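Local coordinates for LPS-assembly lipoprotein LptE (Acinetobacter baumannii, PDB 5TSE) that probably works with LptD to assemble lipopolysaccharide at the outer membrane surface, binding the lipid and supporting proper assembly of LptD, at residues P10-A22 / G39-V53. Residues are numbered along the deposited sequence; the frame is centred on the assembly and turned at random.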
ATOM      1  N   PRO A  10      12.798 -16.699  -6.123  1.00 92.83           N
ATOM      2  CA  PRO A  10      13.832 -15.733  -6.470  1.00 93.94           C
ATOM      3  C   PRO A  10      13.316 -14.292  -6.440  1.00 95.54           C
ATOM      4  O   PRO A  10      12.383 -13.930  -7.170  1.00 94.34           O
ATOM      5  CB  PRO A  10      14.242 -16.167  -7.873  1.00 96.28           C
ATOM      6  CG  PRO A  10      14.104 -17.651  -7.811  1.00 98.70           C
ATOM      7  CD  PRO A  10      12.852 -17.879  -7.011  1.00 96.47           C
ATOM      8  N   LEU A  11      13.920 -13.498  -5.564  1.00 97.55           N
ATOM      9  CA  LEU A  11      13.552 -12.106  -5.376  1.00 92.15           C
ATOM     10  C   LEU A  11      14.014 -11.326  -6.596  1.00 91.69           C
ATOM     11  O   LEU A  11      15.185 -10.953  -6.708  1.00 95.06           O
ATOM     12  CB  LEU A  11      14.200 -11.592  -4.091  1.00 91.68           C
ATOM     13  CG  LEU A  11      13.836 -10.229  -3.537  1.00 89.08           C
ATOM     14  CD1 LEU A  11      12.347 -10.156  -3.246  1.00 86.99           C
ATOM     15  CD2 LEU A  11      14.659  -9.986  -2.277  1.00 88.75           C
ATOM     16  N   VAL A  12      13.080 -11.125  -7.524  1.00 90.71           N
ATOM     17  CA  VAL A  12      13.344 -10.411  -8.796  1.00 91.07           C
ATOM     18  C   VAL A  12      13.841  -8.952  -8.662  1.00 88.22           C
ATOM     19  O   VAL A  12      14.561  -8.470  -9.549  1.00 89.23           O
ATOM     20  CB  VAL A  12      12.114 -10.458  -9.750  1.00 90.49           C
ATOM     21  CG1 VAL A  12      11.903 -11.860 -10.315  1.00 91.42           C
ATOM     22  CG2 VAL A  12      10.854  -9.971  -9.045  1.00 91.34           C
ATOM     23  N   TYR A  13      13.467  -8.268  -7.571  1.00 84.24           N
ATOM     24  CA  TYR A  13      13.881  -6.874  -7.316  1.00 80.46           C
ATOM     25  C   TYR A  13      14.647  -6.805  -5.993  1.00 80.43           C
ATOM     26  O   TYR A  13      14.064  -6.526  -4.933  1.00 76.05           O
ATOM     27  CB  TYR A  13      12.670  -5.945  -7.261  1.00 79.44           C
ATOM     28  CG  TYR A  13      11.690  -6.139  -8.389  1.00 80.90           C
ATOM     29  CD1 TYR A  13      11.978  -5.701  -9.685  1.00 84.17           C
ATOM     30  CD2 TYR A  13      10.455  -6.741  -8.157  1.00 80.60           C
ATOM     31  CE1 TYR A  13      11.065  -5.882 -10.719  1.00 85.60           C
ATOM     32  CE2 TYR A  13       9.539  -6.925  -9.178  1.00 80.77           C
ATOM     33  CZ  TYR A  13       9.839  -6.496 -10.455  1.00 81.12           C
ATOM     34  OH  TYR A  13       8.916  -6.685 -11.457  1.00 79.76           O
ATOM     35  N   LYS A  14      15.959  -7.036  -6.065  1.00 82.04           N
ATOM     36  CA  LYS A  14      16.802  -7.063  -4.870  1.00 83.54           C
ATOM     37  C   LYS A  14      16.944  -5.720  -4.185  1.00 77.57           C
ATOM     38  O   LYS A  14      16.819  -5.625  -2.974  1.00 74.71           O
ATOM     39  CB  LYS A  14      18.225  -7.569  -5.180  1.00 89.86           C
ATOM     40  CG  LYS A  14      18.366  -9.000  -5.693  1.00 96.86           C
ATOM     41  CD  LYS A  14      18.017  -9.150  -7.165  1.00 99.96           C
ATOM     42  CE  LYS A  14      18.455 -10.508  -7.696  1.00104.39           C
ATOM     43  NZ  LYS A  14      18.222 -10.620  -9.162  1.00105.62           N
ATOM     44  N   LYS A  15      17.241  -4.690  -4.966  1.00 78.98           N
ATOM     45  CA  LYS A  15      17.460  -3.351  -4.418  1.00 79.86           C
ATOM     46  C   LYS A  15      16.381  -2.366  -4.836  1.00 75.11           C
ATOM     47  O   LYS A  15      16.049  -2.261  -6.017  1.00 74.86           O
ATOM     48  CB  LYS A  15      18.824  -2.829  -4.855  1.00 82.69           C
ATOM     49  CG  LYS A  15      20.000  -3.661  -4.392  1.00 87.54           C
ATOM     50  CD  LYS A  15      21.297  -3.028  -4.870  1.00 91.76           C
ATOM     51  CE  LYS A  15      22.513  -3.841  -4.464  1.00 96.74           C
ATOM     52  NZ  LYS A  15      23.777  -3.200  -4.924  1.00100.19           N
ATOM     53  N   LEU A  16      15.859  -1.631  -3.856  1.00 74.50           N
ATOM     54  CA  LEU A  16      14.809  -0.646  -4.090  1.00 72.51           C
ATOM     55  C   LEU A  16      14.957   0.668  -3.356  1.00 69.34           C
ATOM     56  O   LEU A  16      15.658   0.788  -2.346  1.00 70.17           O
ATOM     57  CB  LEU A  16      13.427  -1.209  -3.722  1.00 72.29           C
ATOM     58  CG  LEU A  16      12.750  -2.189  -4.669  1.00 75.49           C
ATOM     59  CD1 LEU A  16      11.356  -2.517  -4.156  1.00 72.47           C
ATOM     60  CD2 LEU A  16      12.653  -1.585  -6.058  1.00 79.01           C
ATOM     61  N   SER A  17      14.260   1.647  -3.919  1.00 65.70           N
ATOM     62  CA  SER A  17      14.146   2.983  -3.394  1.00 62.55           C
ATOM     63  C   SER A  17      12.641   3.244  -3.473  1.00 59.98           C
ATOM     64  O   SER A  17      11.957   2.645  -4.321  1.00 57.53           O
ATOM     65  CB  SER A  17      14.908   3.950  -4.267  1.00 64.22           C
ATOM     66  OG  SER A  17      15.007   5.195  -3.630  1.00 67.69           O
ATOM     67  N   LEU A  18      12.123   4.104  -2.603  1.00 57.70           N
ATOM     68  CA  LEU A  18      10.685   4.384  -2.581  1.00 55.96           C
ATOM     69  C   LEU A  18      10.370   5.814  -2.979  1.00 56.06           C
ATOM     70  O   LEU A  18      10.947   6.762  -2.432  1.00 55.31           O
ATOM     71  CB  LEU A  18      10.115   4.177  -1.172  1.00 56.89           C
ATOM     72  CG  LEU A  18      10.410   2.873  -0.435  1.00 59.05           C
ATOM     73  CD1 LEU A  18       9.817   2.936   0.960  1.00 60.66           C
ATOM     74  CD2 LEU A  18       9.875   1.681  -1.193  1.00 62.00           C
ATOM     75  N   GLU A  19       9.466   5.961  -3.942  1.00 51.77           N
ATOM     76  CA  GLU A  19       9.001   7.249  -4.348  1.00 51.72           C
ATOM     77  C   GLU A  19       7.522   7.211  -3.999  1.00 51.56           C
ATOM     78  O   GLU A  19       6.758   6.449  -4.590  1.00 52.32           O
ATOM     79  CB  GLU A  19       9.184   7.504  -5.833  1.00 52.06           C
ATOM     80  CG  GLU A  19       8.751   8.927  -6.180  1.00 53.88           C
ATOM     81  CD  GLU A  19       8.723   9.209  -7.655  1.00 53.32           C
ATOM     82  OE1 GLU A  19       9.235   8.386  -8.427  1.00 53.43           O
ATOM     83  OE2 GLU A  19       8.184  10.268  -8.033  1.00 57.48           O
ATOM     84  N   LEU A  20       7.132   8.041  -3.043  1.00 51.71           N
ATOM     85  CA  LEU A  20       5.779   8.095  -2.550  1.00 50.28           C
ATOM     86  C   LEU A  20       5.292   9.515  -2.549  1.00 47.70           C
ATOM     87  O   LEU A  20       6.097  10.423  -2.413  1.00 51.87           O
ATOM     88  CB  LEU A  20       5.767   7.633  -1.100  1.00 55.27           C
ATOM     89  CG  LEU A  20       6.339   6.239  -0.819  1.00 61.36           C
ATOM     90  CD1 LEU A  20       6.429   5.958   0.674  1.00 62.50           C
ATOM     91  CD2 LEU A  20       5.495   5.193  -1.510  1.00 62.12           C
ATOM     92  N   PRO A  21       3.972   9.721  -2.703  1.00 44.35           N
ATOM     93  CA  PRO A  21       3.469  11.085  -2.607  1.00 46.92           C
ATOM     94  C   PRO A  21       3.657  11.592  -1.181  1.00 49.75           C
ATOM     95  O   PRO A  21       3.982  10.821  -0.277  1.00 48.58           O
ATOM     96  CB  PRO A  21       1.956  10.963  -2.922  1.00 44.66           C
ATOM     97  CG  PRO A  21       1.731   9.563  -3.392  1.00 43.94           C
ATOM     98  CD  PRO A  21       2.914   8.733  -3.000  1.00 41.71           C
ATOM     99  N   ALA A  22       3.428  12.877  -0.988  1.00 55.23           N
ATOM    100  CA  ALA A  22       3.556  13.494   0.319  1.00 58.48           C
ATOM    101  C   ALA A  22       2.475  12.980   1.252  1.00 58.11           C
ATOM    102  O   ALA A  22       1.432  12.472   0.814  1.00 56.04           O
ATOM    103  CB  ALA A  22       3.477  15.019   0.201  1.00 59.72           C
ATOM    104  N   GLY A  39      13.829  -9.622   2.499  1.00 76.05           N
ATOM    105  CA  GLY A  39      15.171  -9.656   1.941  1.00 77.50           C
ATOM    106  C   GLY A  39      15.505  -8.510   1.008  1.00 76.42           C
ATOM    107  O   GLY A  39      16.623  -8.443   0.514  1.00 78.68           O
ATOM    108  N   VAL A  40      14.550  -7.610   0.751  1.00 76.33           N
ATOM    109  CA  VAL A  40      14.802  -6.453  -0.117  1.00 74.55           C
ATOM    110  C   VAL A  40      15.726  -5.497   0.640  1.00 74.50           C
ATOM    111  O   VAL A  40      15.641  -5.382   1.860  1.00 74.12           O
ATOM    112  CB  VAL A  40      13.494  -5.730  -0.513  1.00 73.12           C
ATOM    113  CG1 VAL A  40      13.780  -4.522  -1.401  1.00 72.54           C
ATOM    114  CG2 VAL A  40      12.546  -6.698  -1.212  1.00 73.99           C
ATOM    115  N   GLN A  41      16.616  -4.830  -0.083  1.00 77.15           N
ATOM    116  CA  GLN A  41      17.553  -3.898   0.527  1.00 80.19           C
ATOM    117  C   GLN A  41      17.241  -2.476   0.073  1.00 81.72           C
ATOM    118  O   GLN A  41      17.222  -2.205  -1.127  1.00 84.58           O
ATOM    119  CB  GLN A  41      18.977  -4.264   0.123  1.00 81.70           C
ATOM    120  CG  GLN A  41      20.048  -3.462   0.854  1.00 84.09           C
ATOM    121  CD  GLN A  41      21.447  -3.762   0.352  1.00 87.41           C
ATOM    122  OE1 GLN A  41      21.636  -4.624  -0.512  1.00 89.64           O
ATOM    123  NE2 GLN A  41      22.440  -3.044   0.888  1.00 88.12           N
ATOM    124  N   LEU A  42      16.997  -1.576   1.029  1.00 84.07           N
ATOM    125  CA  LEU A  42      16.721  -0.173   0.715  1.00 83.54           C
ATOM    126  C   LEU A  42      18.023   0.441   0.231  1.00 89.24           C
ATOM    127  O   LEU A  42      18.976   0.593   1.008  1.00 94.00           O
ATOM    128  CB  LEU A  42      16.202   0.584   1.932  1.00 82.69           C
ATOM    129  CG  LEU A  42      14.867   0.114   2.502  1.00 83.54           C
ATOM    130  CD1 LEU A  42      14.547   0.903   3.766  1.00 84.93           C
ATOM    131  CD2 LEU A  42      13.757   0.252   1.464  1.00 79.50           C
ATOM    132  N   SER A  43      18.062   0.788  -1.052  1.00 87.73           N
ATOM    133  CA  SER A  43      19.269   1.316  -1.650  1.00 85.58           C
ATOM    134  C   SER A  43      19.008   2.477  -2.599  1.00 83.54           C
ATOM    135  O   SER A  43      17.889   2.658  -3.110  1.00 78.77           O
ATOM    136  CB  SER A  43      19.955   0.180  -2.412  1.00 86.96           C
ATOM    137  OG  SER A  43      21.235   0.552  -2.883  1.00 89.65           O
ATOM    138  N   ASN A  44      20.066   3.263  -2.801  1.00 86.67           N
ATOM    139  CA  ASN A  44      20.080   4.400  -3.714  1.00 86.66           C
ATOM    140  C   ASN A  44      21.141   4.156  -4.799  1.00 88.95           C
ATOM    141  O   ASN A  44      21.423   5.047  -5.599  1.00 90.27           O
ATOM    142  CB  ASN A  44      20.400   5.693  -2.963  1.00 88.03           C
ATOM    143  CG  ASN A  44      19.507   5.901  -1.754  1.00 87.99           C
ATOM    144  OD1 ASN A  44      19.526   5.096  -0.819  1.00 88.73           O
ATOM    145  ND2 ASN A  44      18.748   7.000  -1.742  1.00 85.65           N
ATOM    146  N   ASP A  45      21.719   2.946  -4.816  1.00 89.07           N
ATOM    147  CA  ASP A  45      22.754   2.570  -5.792  1.00 90.43           C
ATOM    148  C   ASP A  45      22.197   2.610  -7.207  1.00 89.71           C
ATOM    149  O   ASP A  45      21.016   2.334  -7.427  1.00 84.60           O
ATOM    150  CB  ASP A  45      23.312   1.171  -5.491  1.00 91.75           C
ATOM    151  CG  ASP A  45      24.002   1.086  -4.128  1.00 93.47           C
ATOM    152  OD1 ASP A  45      24.325   2.147  -3.536  1.00 90.32           O
ATOM    153  OD2 ASP A  45      24.227  -0.057  -3.656  1.00 93.94           O
ATOM    154  N   ASN A  46      23.069   2.905  -8.169  1.00 90.21           N
ATOM    155  CA  ASN A  46      22.655   3.054  -9.566  1.00 91.47           C
ATOM    156  C   ASN A  46      22.012   1.797 -10.210  1.00 90.34           C
ATOM    157  O   ASN A  46      21.407   1.896 -11.277  1.00 88.66           O
ATOM    158  CB  ASN A  46      23.841   3.560 -10.405  1.00 97.66           C
ATOM    159  CG  ASN A  46      23.406   4.270 -11.681  1.00100.43           C
ATOM    160  OD1 ASN A  46      22.259   4.722 -11.805  1.00100.34           O
ATOM    161  ND2 ASN A  46      24.337   4.418 -12.618  1.00104.38           N
ATOM    162  N   ASP A  47      22.137   0.633  -9.563  1.00 91.48           N
ATOM    163  CA  ASP A  47      21.520  -0.622 -10.070  1.00 91.48           C
ATOM    164  C   ASP A  47      20.185  -0.969  -9.370  1.00 87.38           C
ATOM    165  O   ASP A  47      19.520  -1.945  -9.736  1.00 86.41           O
ATOM    166  CB  ASP A  47      22.478  -1.811  -9.923  1.00 93.66           C
ATOM    167  CG  ASP A  47      22.764  -2.160  -8.472  1.00 95.79           C
ATOM    168  OD1 ASP A  47      22.640  -1.270  -7.596  1.00 98.35           O
ATOM    169  OD2 ASP A  47      23.120  -3.325  -8.207  1.00 97.30           O
ATOM    170  N   ALA A  48      19.817  -0.188  -8.354  1.00 85.93           N
ATOM    171  CA  ALA A  48      18.568  -0.409  -7.603  1.00 81.09           C
ATOM    172  C   ALA A  48      17.370   0.088  -8.380  1.00 77.40           C
ATOM    173  O   ALA A  48      17.487   1.016  -9.154  1.00 79.76           O
ATOM    174  CB  ALA A  48      18.629   0.297  -6.260  1.00 77.59           C
ATOM    175  N   TYR A  49      16.218  -0.539  -8.176  1.00 75.68           N
ATOM    176  CA  TYR A  49      15.000  -0.109  -8.846  1.00 74.23           C
ATOM    177  C   TYR A  49      14.253   0.914  -7.975  1.00 68.13           C
ATOM    178  O   TYR A  49      14.724   1.304  -6.902  1.00 65.29           O
ATOM    179  CB  TYR A  49      14.136  -1.319  -9.251  1.00 78.19           C
ATOM    180  CG  TYR A  49      14.780  -2.135 -10.358  1.00 87.29           C
ATOM    181  CD1 TYR A  49      14.646  -1.751 -11.695  1.00 91.45           C
ATOM    182  CD2 TYR A  49      15.539  -3.275 -10.075  1.00 91.69           C
ATOM    183  CE1 TYR A  49      15.240  -2.477 -12.716  1.00 96.95           C
ATOM    184  CE2 TYR A  49      16.132  -4.012 -11.093  1.00 96.38           C
ATOM    185  CZ  TYR A  49      15.979  -3.607 -12.411  1.00 99.24           C
ATOM    186  OH  TYR A  49      16.565  -4.321 -13.430  1.00104.17           O
ATOM    187  N   VAL A  50      13.113   1.379  -8.471  1.00 62.67           N
ATOM    188  CA  VAL A  50      12.328   2.355  -7.773  1.00 59.36           C
ATOM    189  C   VAL A  50      10.882   1.919  -7.729  1.00 59.97           C
ATOM    190  O   VAL A  50      10.264   1.674  -8.757  1.00 60.51           O
ATOM    191  CB  VAL A  50      12.403   3.735  -8.464  1.00 61.33           C
ATOM    192  CG1 VAL A  50      11.491   4.741  -7.763  1.00 57.51           C
ATOM    193  CG2 VAL A  50      13.850   4.243  -8.515  1.00 63.41           C
ATOM    194  N   LEU A  51      10.357   1.836  -6.514  1.00 61.02           N
ATOM    195  CA  LEU A  51       8.980   1.491  -6.270  1.00 58.20           C
ATOM    196  C   LEU A  51       8.220   2.798  -6.225  1.00 56.67           C
ATOM    197  O   LEU A  51       8.229   3.482  -5.197  1.00 54.61           O
ATOM    198  CB  LEU A  51       8.868   0.746  -4.941  1.00 59.87           C
ATOM    199  CG  LEU A  51       7.473   0.460  -4.392  1.00 62.40           C
ATOM    200  CD1 LEU A  51       6.547  -0.079  -5.462  1.00 65.39           C
ATOM    201  CD2 LEU A  51       7.584  -0.501  -3.215  1.00 64.54           C
ATOM    202  N   ARG A  52       7.599   3.163  -7.352  1.00 56.48           N
ATOM    203  CA  ARG A  52       6.837   4.398  -7.453  1.00 57.75           C
ATOM    204  C   ARG A  52       5.370   4.164  -7.156  1.00 60.19           C
ATOM    205  O   ARG A  52       4.724   3.340  -7.810  1.00 61.80           O
ATOM    206  CB  ARG A  52       6.979   5.048  -8.844  1.00 62.06           C
ATOM    207  CG  ARG A  52       6.305   6.419  -8.936  1.00 65.04           C
ATOM    208  CD  ARG A  52       6.862   7.308 -10.048  1.00 70.89           C
ATOM    209  NE  ARG A  52       6.265   7.185 -11.384  1.00 76.43           N
ATOM    210  CZ  ARG A  52       5.475   8.099 -11.971  1.00 81.51           C
ATOM    211  NH1 ARG A  52       5.006   7.868 -13.197  1.00 85.17           N
ATOM    212  NH2 ARG A  52       5.155   9.250 -11.374  1.00 79.70           N
ATOM    213  N   VAL A  53       4.868   4.869  -6.140  1.00 58.40           N
ATOM    214  CA  VAL A  53       3.467   4.847  -5.784  1.00 56.62           C
ATOM    215  C   VAL A  53       2.943   6.050  -6.504  1.00 55.80           C
ATOM    216  O   VAL A  53       3.257   7.162  -6.121  1.00 61.09           O
ATOM    217  CB  VAL A  53       3.214   4.979  -4.263  1.00 52.98           C
ATOM    218  CG1 VAL A  53       1.754   5.310  -3.980  1.00 52.38           C
ATOM    219  CG2 VAL A  53       3.621   3.703  -3.563  1.00 51.11           C
TER
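K15 turns its CG away from the carbonyl carbon (chi1 -61°) and runs fully extended from there, which carries NZ between the carboxylates of D45 and D47. L16, with a similar first torsion (chi1 -76°), instead sends its branches out over the face that carries Y49 and L51: CD2 lies 3.5 Å from CB of Y49, while CB and CG pack on CG1 of V40. These neighbours illustrate how the middle one of three parallel strands is held from both edges. On one side, strand 41-42 runs parallel to 15-19: Q41 N binds O of K14, L16 N returns to O of Q41, and S43 N reaches O of L16 at 2.7 Å. On the other, strand 49-53 is also parallel, with L51 N giving a nearly straight bond (171°) to S17 O, and the ladder continues through E19 N to L51 O and V53 N to E19 O. Strand 15-19, helix 25-37 and strand 41-42 form a beta-alpha-beta unit, and the helix covers L18, whose CD2 lies 3.8 Å from CD2 of L51. On the face bearing E19 and R52, the two side chains run alongside each other, E19 OE1 nearing CD of R52, but the guanidinium takes E81 as its salt-bridge partner. The ion pairs of K15 are long: K15 NZ stands 3.4 Å from D45 OD2 and equally far from D47 OD2. The chemistry therefore implies a division of labour: backbone bonds join all three strands, L16 and L18 add apolar packing against strand 49-53, and a weak, forked charge network ties the turn at D45-A48 to the start of strand 15-19.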